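Long-range contacts in acylneuraminate lyase (Mycoplasma synoviae, PDB 4N4P), which is a TIM-barrel protein of the dihydrodipicolinate synthetase family that assembles from four chains: residues 22-27 and 63-68; 149-154 and 181-186; 252-257 and 273-278. All coordinates share one frame; numbering follows the deposited sequence.

Contact 1: 22-27 and 63-68; sequences GKLHKA and KEVMKL
Leu24 lays both of its methyls against helix 59-73: CD1 stands 3.7 Å from Val65 CG2, while CD2 reaches the same methyl and also Glu64 CG, 3.9 Å away. Leu24 crosses Val65 and Glu64 at a slant. One helical turn further on, Leu68 CD1 sits 3.7 Å from Lys26 CB and also meets the carbonyl oxygen of Lys26, the two side chains being nearly perpendicular. Glu64 and Lys26 likewise cross at about a right angle, and the touch is made by the chain of the lysine, its CD lying 3.2 Å from Glu64 OE2. The ammonium NZ of Lys26 stays 4.3 Å from Glu64 OE2, beyond a salt bridge, so any attraction is probably modest. In the TIM barrel this joins the loop leading into helix 26-39, and the helix's first residue, to helix 59-73, its neighbour in the outer layer. Glu64 CG is trans to the backbone N (chi1 -173°) and the chain then bends at chi2, which carries the carboxylate across the lysine chain, at its CD. Behind this shell, Thr16 touches both Leu24 and Val65, Leu68 also packs on Val29 and Lys30, and His25, the N-cap residue, is hydrogen-bonded through NE2 to Asp267 OD2.

Contact 2: 149-154 and 181-186; sequences VSTDQF and SKYPDK
Tyr183 and Thr151 meet where two helices of the outer layer of a TIM barrel come together, the N-terminal end of helix 151-158 lying against the C-terminal end of helix 173-182. Strand 163-168 lies between these helices in sequence, and the nearest backbones, Thr151 and Lys182, have their CA atoms 7.8 Å apart, a gap bridged by side chains.

One hydrogen bond spans the contact. Tyr183 OH donates to the carbonyl oxygen of Thr151 at 2.8 Å, with a C=O...O angle of 131°. The donor stands 35° out of the carbonyl plane, so the bond is not directed at a lone pair, whereas seen from the ring the acceptor lies in plane at the edge. Tyr183, the first residue to leave helical geometry, has CG trans to its carbonyl carbon (chi1 -55°), and the ring extends from there to the neighbouring helix.

Apolar contact accompanies this bond. Thr151 CG2 approaches Tyr183 CE2 to 3.9 Å, the two side chains running past each other in opposite directions, and the same methyl lies 4.1 Å from Lys182 CB. Arg178 and Leu179 of helix 173-182 also touch Thr151. Within its own segment, Lys182 CG sits over one face of the tyrosine ring, toward the rim, 3.5 Å above the plane.

The charged groups come close without pairing: Asp152 and Lys182 cross nearly at right angles, and Asp152 OD1 lies 3.6 Å from Lys182 CE and 4.2 Å from Lys182 NZ, beyond a salt bridge.

At the start of helix 151-158, Ser150 is the N-cap, and its OG accepts from Gln153 N at 2.9 Å.

Contact 3: 252-257 and 273-278; sequences GLMQSL and KPFWRY
The N-terminal end of helix 253-263 receives the loop that leads into helix 280-294, the last helix of the chain, and Gln255 fastens the two. Its NE2 donates to Trp276 O at 2.8 Å with an N-H...O angle of 166°. The bond is directed at a lone pair in the carbonyl plane, and the oxygen is only 4° out of the amide plane, so the geometry is favourable for both groups and restrains the amide's rotation. With CG trans to the carbonyl carbon (chi1 -61°) and the chain bent at chi2, the amide of Gln255 is brought to Trp276 O while CG meets the edge of the Tyr278 ring in plane; Gln255 CG lies 3.9 Å from Tyr278 CE2.

Tyr278 adds a second bond: Gly252 N, the backbone amide of the N-cap residue, donates to Tyr278 OH at 2.9 Å. Trp276 CD1 lies over the centre of one face of the tyrosine ring, 3.6 Å above its plane, which probably restrains the ring. Within the helix start, Gly252 O accepts from both Ser256 N and Ser256 OG, which arrive from opposite faces of its plane.

Met254 contributes the apolar part, its CE resting 3.6 Å from Phe275 CZ. The chain bends at chi2 and chi3 to bring the methyl there.

In the third subunit, Glu120 accepts from Trp276 N and Tyr114 meets the Phe275 ring edge-to-face. Hydrogen-bonded both to helix 253-263 of its own chain and to that neighbour, the loop lies at a subunit interface, set among the C-terminal helices that follow the TIM barrel in this family.

How the contacts relate
Contacts 1 and 2 are surface contacts, whereas contact 3 is partly buried and is the one whose loop is extensively engaged by another subunit. Contacts 1 and 2 each join two helices of the barrel's outer layer, with residues of the adjoining loops, yet they lie on opposite sides of the chain's centre, their own centres about 36 Å apart. Contact 3 instead joins a helix to a loop in the C-terminal part; its centre is about 18 Å from that of contact 1, and their nearest atoms, about 5 Å apart, do not touch. The chemistry differs: contact 1 has apolar packing and a lysine chain beside a carboxylate, without a salt bridge, contact 2 one tyrosine hydroxyl bond, and contact 3 two hydrogen bonds to an aromatic-rich loop.

Contact 1: 22-27 and 63-68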
# COMPACT_ATOMS: atom_id res chain seq x y z
N GLY A 22 -16.71 -18.00 -28.15
CA GLY A 22 -16.50 -16.58 -27.93
C GLY A 22 -17.37 -15.60 -28.71
O GLY A 22 -17.08 -14.42 -28.70
N LYS A 23 -18.39 -16.08 -29.41
CA LYS A 23 -19.29 -15.17 -30.13
C LYS A 23 -20.30 -14.61 -29.13
O LYS A 23 -20.73 -15.34 -28.24
CB LYS A 23 -20.06 -15.90 -31.22
CG LYS A 23 -19.19 -16.45 -32.37
CD LYS A 23 -20.07 -16.99 -33.55
CE LYS A 23 -21.00 -18.15 -33.13
NZ LYS A 23 -20.23 -19.33 -32.60
N LEU A 24 -20.72 -13.36 -29.30
CA LEU A 24 -21.87 -12.88 -28.52
C LEU A 24 -23.06 -13.81 -28.71
O LEU A 24 -23.49 -14.07 -29.86
CB LEU A 24 -22.27 -11.45 -28.92
CG LEU A 24 -23.41 -10.84 -28.11
CD1 LEU A 24 -23.02 -10.73 -26.63
CD2 LEU A 24 -23.75 -9.48 -28.68
N HIS A 25 -23.61 -14.32 -27.61
CA HIS A 25 -24.77 -15.20 -27.69
C HIS A 25 -26.08 -14.43 -27.49
O HIS A 25 -26.56 -14.25 -26.37
CB HIS A 25 -24.65 -16.39 -26.73
CG HIS A 25 -25.73 -17.40 -26.90
ND1 HIS A 25 -26.20 -17.80 -28.13
CD2 HIS A 25 -26.44 -18.10 -25.98
CE1 HIS A 25 -27.16 -18.69 -27.97
NE2 HIS A 25 -27.32 -18.89 -26.67
N LYS A 26 -26.64 -13.97 -28.61
CA LYS A 26 -27.72 -12.99 -28.60
C LYS A 26 -28.95 -13.53 -27.91
O LYS A 26 -29.52 -12.82 -27.09
CB LYS A 26 -28.05 -12.50 -30.03
CG LYS A 26 -26.85 -11.99 -30.77
CD LYS A 26 -27.25 -10.87 -31.72
CE LYS A 26 -26.35 -10.76 -32.93
NZ LYS A 26 -27.18 -11.07 -34.13
N ALA A 27 -29.34 -14.77 -28.20
CA ALA A 27 -30.51 -15.38 -27.56
C ALA A 27 -30.30 -15.51 -26.06
O ALA A 27 -31.26 -15.44 -25.28
CB ALA A 27 -30.82 -16.77 -28.18
N LYS A 63 -23.46 -2.27 -28.50
CA LYS A 63 -24.73 -1.78 -29.04
C LYS A 63 -25.76 -2.88 -29.11
O LYS A 63 -26.92 -2.65 -28.80
CB LYS A 63 -24.53 -1.23 -30.44
CG LYS A 63 -23.72 0.02 -30.54
CD LYS A 63 -23.27 0.07 -32.01
CE LYS A 63 -23.19 1.45 -32.50
NZ LYS A 63 -22.77 1.43 -33.95
N GLU A 64 -25.34 -4.08 -29.54
CA GLU A 64 -26.25 -5.20 -29.66
C GLU A 64 -26.76 -5.61 -28.29
O GLU A 64 -27.95 -5.85 -28.12
CB GLU A 64 -25.59 -6.39 -30.40
CG GLU A 64 -26.51 -7.55 -30.74
CD GLU A 64 -27.70 -7.22 -31.67
OE1 GLU A 64 -27.67 -6.21 -32.42
OE2 GLU A 64 -28.68 -7.98 -31.61
N VAL A 65 -25.87 -5.69 -27.30
CA VAL A 65 -26.31 -6.07 -25.94
C VAL A 65 -27.33 -5.06 -25.41
O VAL A 65 -28.35 -5.45 -24.82
CB VAL A 65 -25.13 -6.22 -24.95
CG1 VAL A 65 -25.64 -6.48 -23.52
CG2 VAL A 65 -24.27 -7.42 -25.40
N MET A 66 -27.06 -3.79 -25.63
CA MET A 66 -27.96 -2.73 -25.15
C MET A 66 -29.34 -2.87 -25.79
O MET A 66 -30.38 -2.69 -25.11
CB MET A 66 -27.37 -1.37 -25.45
CG MET A 66 -26.14 -1.04 -24.61
SD MET A 66 -25.26 0.43 -25.10
CE MET A 66 -26.41 1.73 -24.61
N LYS A 67 -29.37 -3.16 -27.09
CA LYS A 67 -30.64 -3.35 -27.80
C LYS A 67 -31.39 -4.56 -27.30
O LYS A 67 -32.59 -4.48 -27.02
CB LYS A 67 -30.41 -3.48 -29.32
CG LYS A 67 -29.91 -2.22 -29.91
CD LYS A 67 -29.18 -2.45 -31.22
CE LYS A 67 -28.84 -1.13 -31.86
NZ LYS A 67 -30.09 -0.32 -32.07
N LEU A 68 -30.68 -5.67 -27.16
CA LEU A 68 -31.30 -6.93 -26.78
C LEU A 68 -31.86 -6.86 -25.37
O LEU A 68 -32.92 -7.43 -25.10
CB LEU A 68 -30.30 -8.08 -26.88
CG LEU A 68 -29.78 -8.49 -28.26
CD1 LEU A 68 -28.59 -9.44 -28.08
CD2 LEU A 68 -30.86 -9.11 -29.14

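Contact 2: 149-154 and 181-186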
# COMPACT_ATOMS: atom_id res chain seq x y z
N VAL A 149 -9.06 10.66 -3.37
CA VAL A 149 -9.67 11.94 -3.75
C VAL A 149 -10.59 12.44 -2.63
O VAL A 149 -11.32 11.66 -2.01
CB VAL A 149 -10.44 11.83 -5.10
CG1 VAL A 149 -11.52 12.91 -5.23
CG2 VAL A 149 -9.47 11.92 -6.28
N SER A 150 -10.52 13.75 -2.37
CA SER A 150 -11.27 14.36 -1.28
C SER A 150 -12.77 14.31 -1.58
O SER A 150 -13.18 14.21 -2.75
CB SER A 150 -10.82 15.80 -1.03
OG SER A 150 -11.51 16.70 -1.86
N THR A 151 -13.58 14.38 -0.53
CA THR A 151 -15.03 14.46 -0.66
C THR A 151 -15.44 15.67 -1.50
O THR A 151 -16.34 15.57 -2.34
CB THR A 151 -15.70 14.53 0.72
OG1 THR A 151 -15.18 13.48 1.54
CG2 THR A 151 -17.22 14.35 0.59
N ASP A 152 -14.75 16.80 -1.28
CA ASP A 152 -15.07 18.04 -1.98
C ASP A 152 -14.70 17.97 -3.46
O ASP A 152 -15.42 18.50 -4.32
CB ASP A 152 -14.40 19.24 -1.31
CG ASP A 152 -15.05 19.63 0.02
OD1 ASP A 152 -16.16 19.14 0.34
OD2 ASP A 152 -14.45 20.44 0.75
N GLN A 153 -13.59 17.30 -3.76
CA GLN A 153 -13.09 17.21 -5.13
C GLN A 153 -14.01 16.31 -5.96
O GLN A 153 -14.27 16.58 -7.13
CB GLN A 153 -11.68 16.61 -5.10
CG GLN A 153 -10.73 17.14 -6.15
CD GLN A 153 -9.35 16.50 -6.02
OE1 GLN A 153 -8.95 16.06 -4.93
NE2 GLN A 153 -8.62 16.44 -7.13
N PHE A 154 -14.53 15.26 -5.33
CA PHE A 154 -15.46 14.37 -6.00
C PHE A 154 -16.77 15.08 -6.33
O PHE A 154 -17.42 14.77 -7.33
CB PHE A 154 -15.71 13.13 -5.15
CG PHE A 154 -16.42 12.05 -5.87
CD1 PHE A 154 -15.78 11.35 -6.90
CD2 PHE A 154 -17.71 11.71 -5.53
CE1 PHE A 154 -16.44 10.34 -7.58
CE2 PHE A 154 -18.38 10.68 -6.21
CZ PHE A 154 -17.74 10.00 -7.22
N SER A 181 -23.21 12.30 3.72
CA SER A 181 -23.40 13.50 4.53
C SER A 181 -23.42 14.75 3.64
O SER A 181 -24.28 15.62 3.79
CB SER A 181 -22.29 13.62 5.58
OG SER A 181 -22.53 14.75 6.41
N LYS A 182 -22.48 14.82 2.70
CA LYS A 182 -22.26 16.05 1.92
C LYS A 182 -23.25 16.21 0.76
O LYS A 182 -23.61 17.35 0.39
CB LYS A 182 -20.80 16.15 1.45
CG LYS A 182 -20.43 17.43 0.69
CD LYS A 182 -20.20 18.63 1.64
CE LYS A 182 -19.63 19.83 0.87
NZ LYS A 182 -19.62 21.07 1.70
N TYR A 183 -23.70 15.09 0.21
CA TYR A 183 -24.49 15.12 -1.03
C TYR A 183 -25.84 14.40 -0.88
O TYR A 183 -26.11 13.42 -1.58
CB TYR A 183 -23.67 14.54 -2.20
CG TYR A 183 -22.34 15.24 -2.38
CD1 TYR A 183 -22.26 16.53 -2.97
CD2 TYR A 183 -21.15 14.64 -1.96
CE1 TYR A 183 -21.02 17.17 -3.10
CE2 TYR A 183 -19.93 15.26 -2.09
CZ TYR A 183 -19.87 16.53 -2.66
OH TYR A 183 -18.64 17.15 -2.79
N PRO A 184 -26.72 14.90 0.00
CA PRO A 184 -27.98 14.20 0.25
C PRO A 184 -28.93 14.13 -0.96
O PRO A 184 -29.78 13.25 -1.01
CB PRO A 184 -28.63 15.02 1.38
CG PRO A 184 -28.03 16.40 1.23
CD PRO A 184 -26.61 16.15 0.79
N ASP A 185 -28.78 15.04 -1.92
CA ASP A 185 -29.64 14.98 -3.11
C ASP A 185 -28.98 14.36 -4.34
O ASP A 185 -29.47 14.48 -5.47
CB ASP A 185 -30.24 16.36 -3.43
CG ASP A 185 -31.60 16.27 -4.17
OD1 ASP A 185 -32.10 17.33 -4.60
OD2 ASP A 185 -32.18 15.14 -4.31
N LYS A 186 -27.84 13.70 -4.12
CA LYS A 186 -27.25 12.91 -5.17
C LYS A 186 -27.57 11.45 -4.86
O LYS A 186 -27.79 11.08 -3.69
CB LYS A 186 -25.73 13.13 -5.31
CG LYS A 186 -25.33 14.53 -5.79
CD LYS A 186 -25.66 14.75 -7.27
CE LYS A 186 -25.42 16.21 -7.64
NZ LYS A 186 -25.68 16.54 -9.08

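Contact 3: 252-257 and 273-278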
# COMPACT_ATOMS: atom_id res chain seq x y z
N GLY A 252 -13.70 -18.71 -10.57
CA GLY A 252 -13.91 -17.44 -11.24
C GLY A 252 -15.34 -16.93 -11.08
O GLY A 252 -16.28 -17.69 -11.25
N LEU A 253 -15.48 -15.64 -10.79
CA LEU A 253 -16.80 -15.06 -10.55
C LEU A 253 -17.75 -15.22 -11.74
O LEU A 253 -18.83 -15.79 -11.60
CB LEU A 253 -16.66 -13.58 -10.17
CG LEU A 253 -17.99 -12.81 -10.04
CD1 LEU A 253 -18.83 -13.34 -8.85
CD2 LEU A 253 -17.71 -11.29 -9.92
N MET A 254 -17.35 -14.71 -12.90
CA MET A 254 -18.26 -14.75 -14.06
C MET A 254 -18.54 -16.18 -14.52
O MET A 254 -19.69 -16.51 -14.88
CB MET A 254 -17.74 -13.88 -15.21
CG MET A 254 -18.15 -12.40 -15.06
SD MET A 254 -17.10 -11.54 -13.89
CE MET A 254 -15.77 -11.17 -15.05
N GLN A 255 -17.51 -17.03 -14.47
CA GLN A 255 -17.67 -18.45 -14.83
C GLN A 255 -18.68 -19.11 -13.90
O GLN A 255 -19.50 -19.92 -14.35
CB GLN A 255 -16.35 -19.21 -14.72
CG GLN A 255 -15.23 -18.68 -15.65
CD GLN A 255 -14.32 -17.68 -14.96
OE1 GLN A 255 -14.79 -16.85 -14.18
NE2 GLN A 255 -13.00 -17.76 -15.23
N SER A 256 -18.61 -18.77 -12.61
CA SER A 256 -19.50 -19.34 -11.61
C SER A 256 -20.93 -18.85 -11.77
O SER A 256 -21.89 -19.64 -11.71
CB SER A 256 -19.01 -18.99 -10.21
OG SER A 256 -17.76 -19.60 -9.96
N LEU A 257 -21.08 -17.54 -11.96
CA LEU A 257 -22.43 -16.99 -12.20
C LEU A 257 -23.07 -17.64 -13.43
O LEU A 257 -24.23 -18.05 -13.41
CB LEU A 257 -22.40 -15.47 -12.36
CG LEU A 257 -21.99 -14.66 -11.11
CD1 LEU A 257 -21.86 -13.14 -11.49
CD2 LEU A 257 -23.01 -14.85 -10.01
N LYS A 273 -12.07 -15.19 -23.40
CA LYS A 273 -10.65 -15.08 -23.07
C LYS A 273 -10.30 -13.63 -22.72
O LYS A 273 -10.86 -12.71 -23.31
CB LYS A 273 -9.81 -15.51 -24.27
CG LYS A 273 -10.09 -16.93 -24.74
CD LYS A 273 -9.30 -17.16 -26.04
CE LYS A 273 -9.64 -18.50 -26.67
NZ LYS A 273 -9.06 -19.59 -25.86
N PRO A 274 -9.35 -13.43 -21.79
CA PRO A 274 -8.49 -14.44 -21.18
C PRO A 274 -8.97 -15.06 -19.86
O PRO A 274 -8.15 -15.70 -19.15
CB PRO A 274 -7.18 -13.69 -20.95
CG PRO A 274 -7.60 -12.25 -20.77
CD PRO A 274 -8.87 -12.06 -21.54
N PHE A 275 -10.26 -14.92 -19.52
CA PHE A 275 -10.80 -15.60 -18.34
C PHE A 275 -10.64 -17.11 -18.48
O PHE A 275 -10.80 -17.67 -19.58
CB PHE A 275 -12.26 -15.22 -18.08
CG PHE A 275 -12.39 -13.83 -17.56
CD1 PHE A 275 -12.01 -13.53 -16.24
CD2 PHE A 275 -12.84 -12.80 -18.39
CE1 PHE A 275 -12.10 -12.21 -15.76
CE2 PHE A 275 -12.93 -11.48 -17.91
CZ PHE A 275 -12.55 -11.19 -16.59
N TRP A 276 -10.31 -17.73 -17.35
CA TRP A 276 -10.09 -19.17 -17.29
C TRP A 276 -11.35 -19.93 -17.68
O TRP A 276 -12.45 -19.65 -17.18
CB TRP A 276 -9.67 -19.57 -15.88
CG TRP A 276 -9.21 -20.99 -15.81
CD1 TRP A 276 -9.94 -22.09 -15.42
CD2 TRP A 276 -7.92 -21.48 -16.18
NE1 TRP A 276 -9.17 -23.23 -15.52
CE2 TRP A 276 -7.92 -22.88 -15.97
CE3 TRP A 276 -6.74 -20.87 -16.65
CZ2 TRP A 276 -6.79 -23.69 -16.22
CZ3 TRP A 276 -5.62 -21.67 -16.91
CH2 TRP A 276 -5.66 -23.06 -16.67
N ARG A 277 -11.20 -20.89 -18.60
CA ARG A 277 -12.29 -21.81 -18.94
C ARG A 277 -12.15 -23.10 -18.14
O ARG A 277 -11.16 -23.81 -18.30
CB ARG A 277 -12.29 -22.12 -20.44
CG ARG A 277 -13.36 -23.12 -20.92
CD ARG A 277 -14.77 -22.56 -20.82
NE ARG A 277 -14.88 -21.29 -21.51
CZ ARG A 277 -15.14 -21.16 -22.81
NH1 ARG A 277 -15.32 -22.23 -23.57
NH2 ARG A 277 -15.22 -19.96 -23.35
N TYR A 278 -13.11 -23.38 -17.26
CA TYR A 278 -13.03 -24.56 -16.40
C TYR A 278 -13.49 -25.80 -17.16
O TYR A 278 -14.17 -25.69 -18.17
CB TYR A 278 -13.89 -24.37 -15.13
CG TYR A 278 -13.32 -23.38 -14.16
CD1 TYR A 278 -12.42 -23.78 -13.17
CD2 TYR A 278 -13.67 -22.01 -14.24
CE1 TYR A 278 -11.87 -22.87 -12.28
CE2 TYR A 278 -13.13 -21.10 -13.36
CZ TYR A 278 -12.25 -21.52 -12.38
OH TYR A 278 -11.71 -20.58 -11.53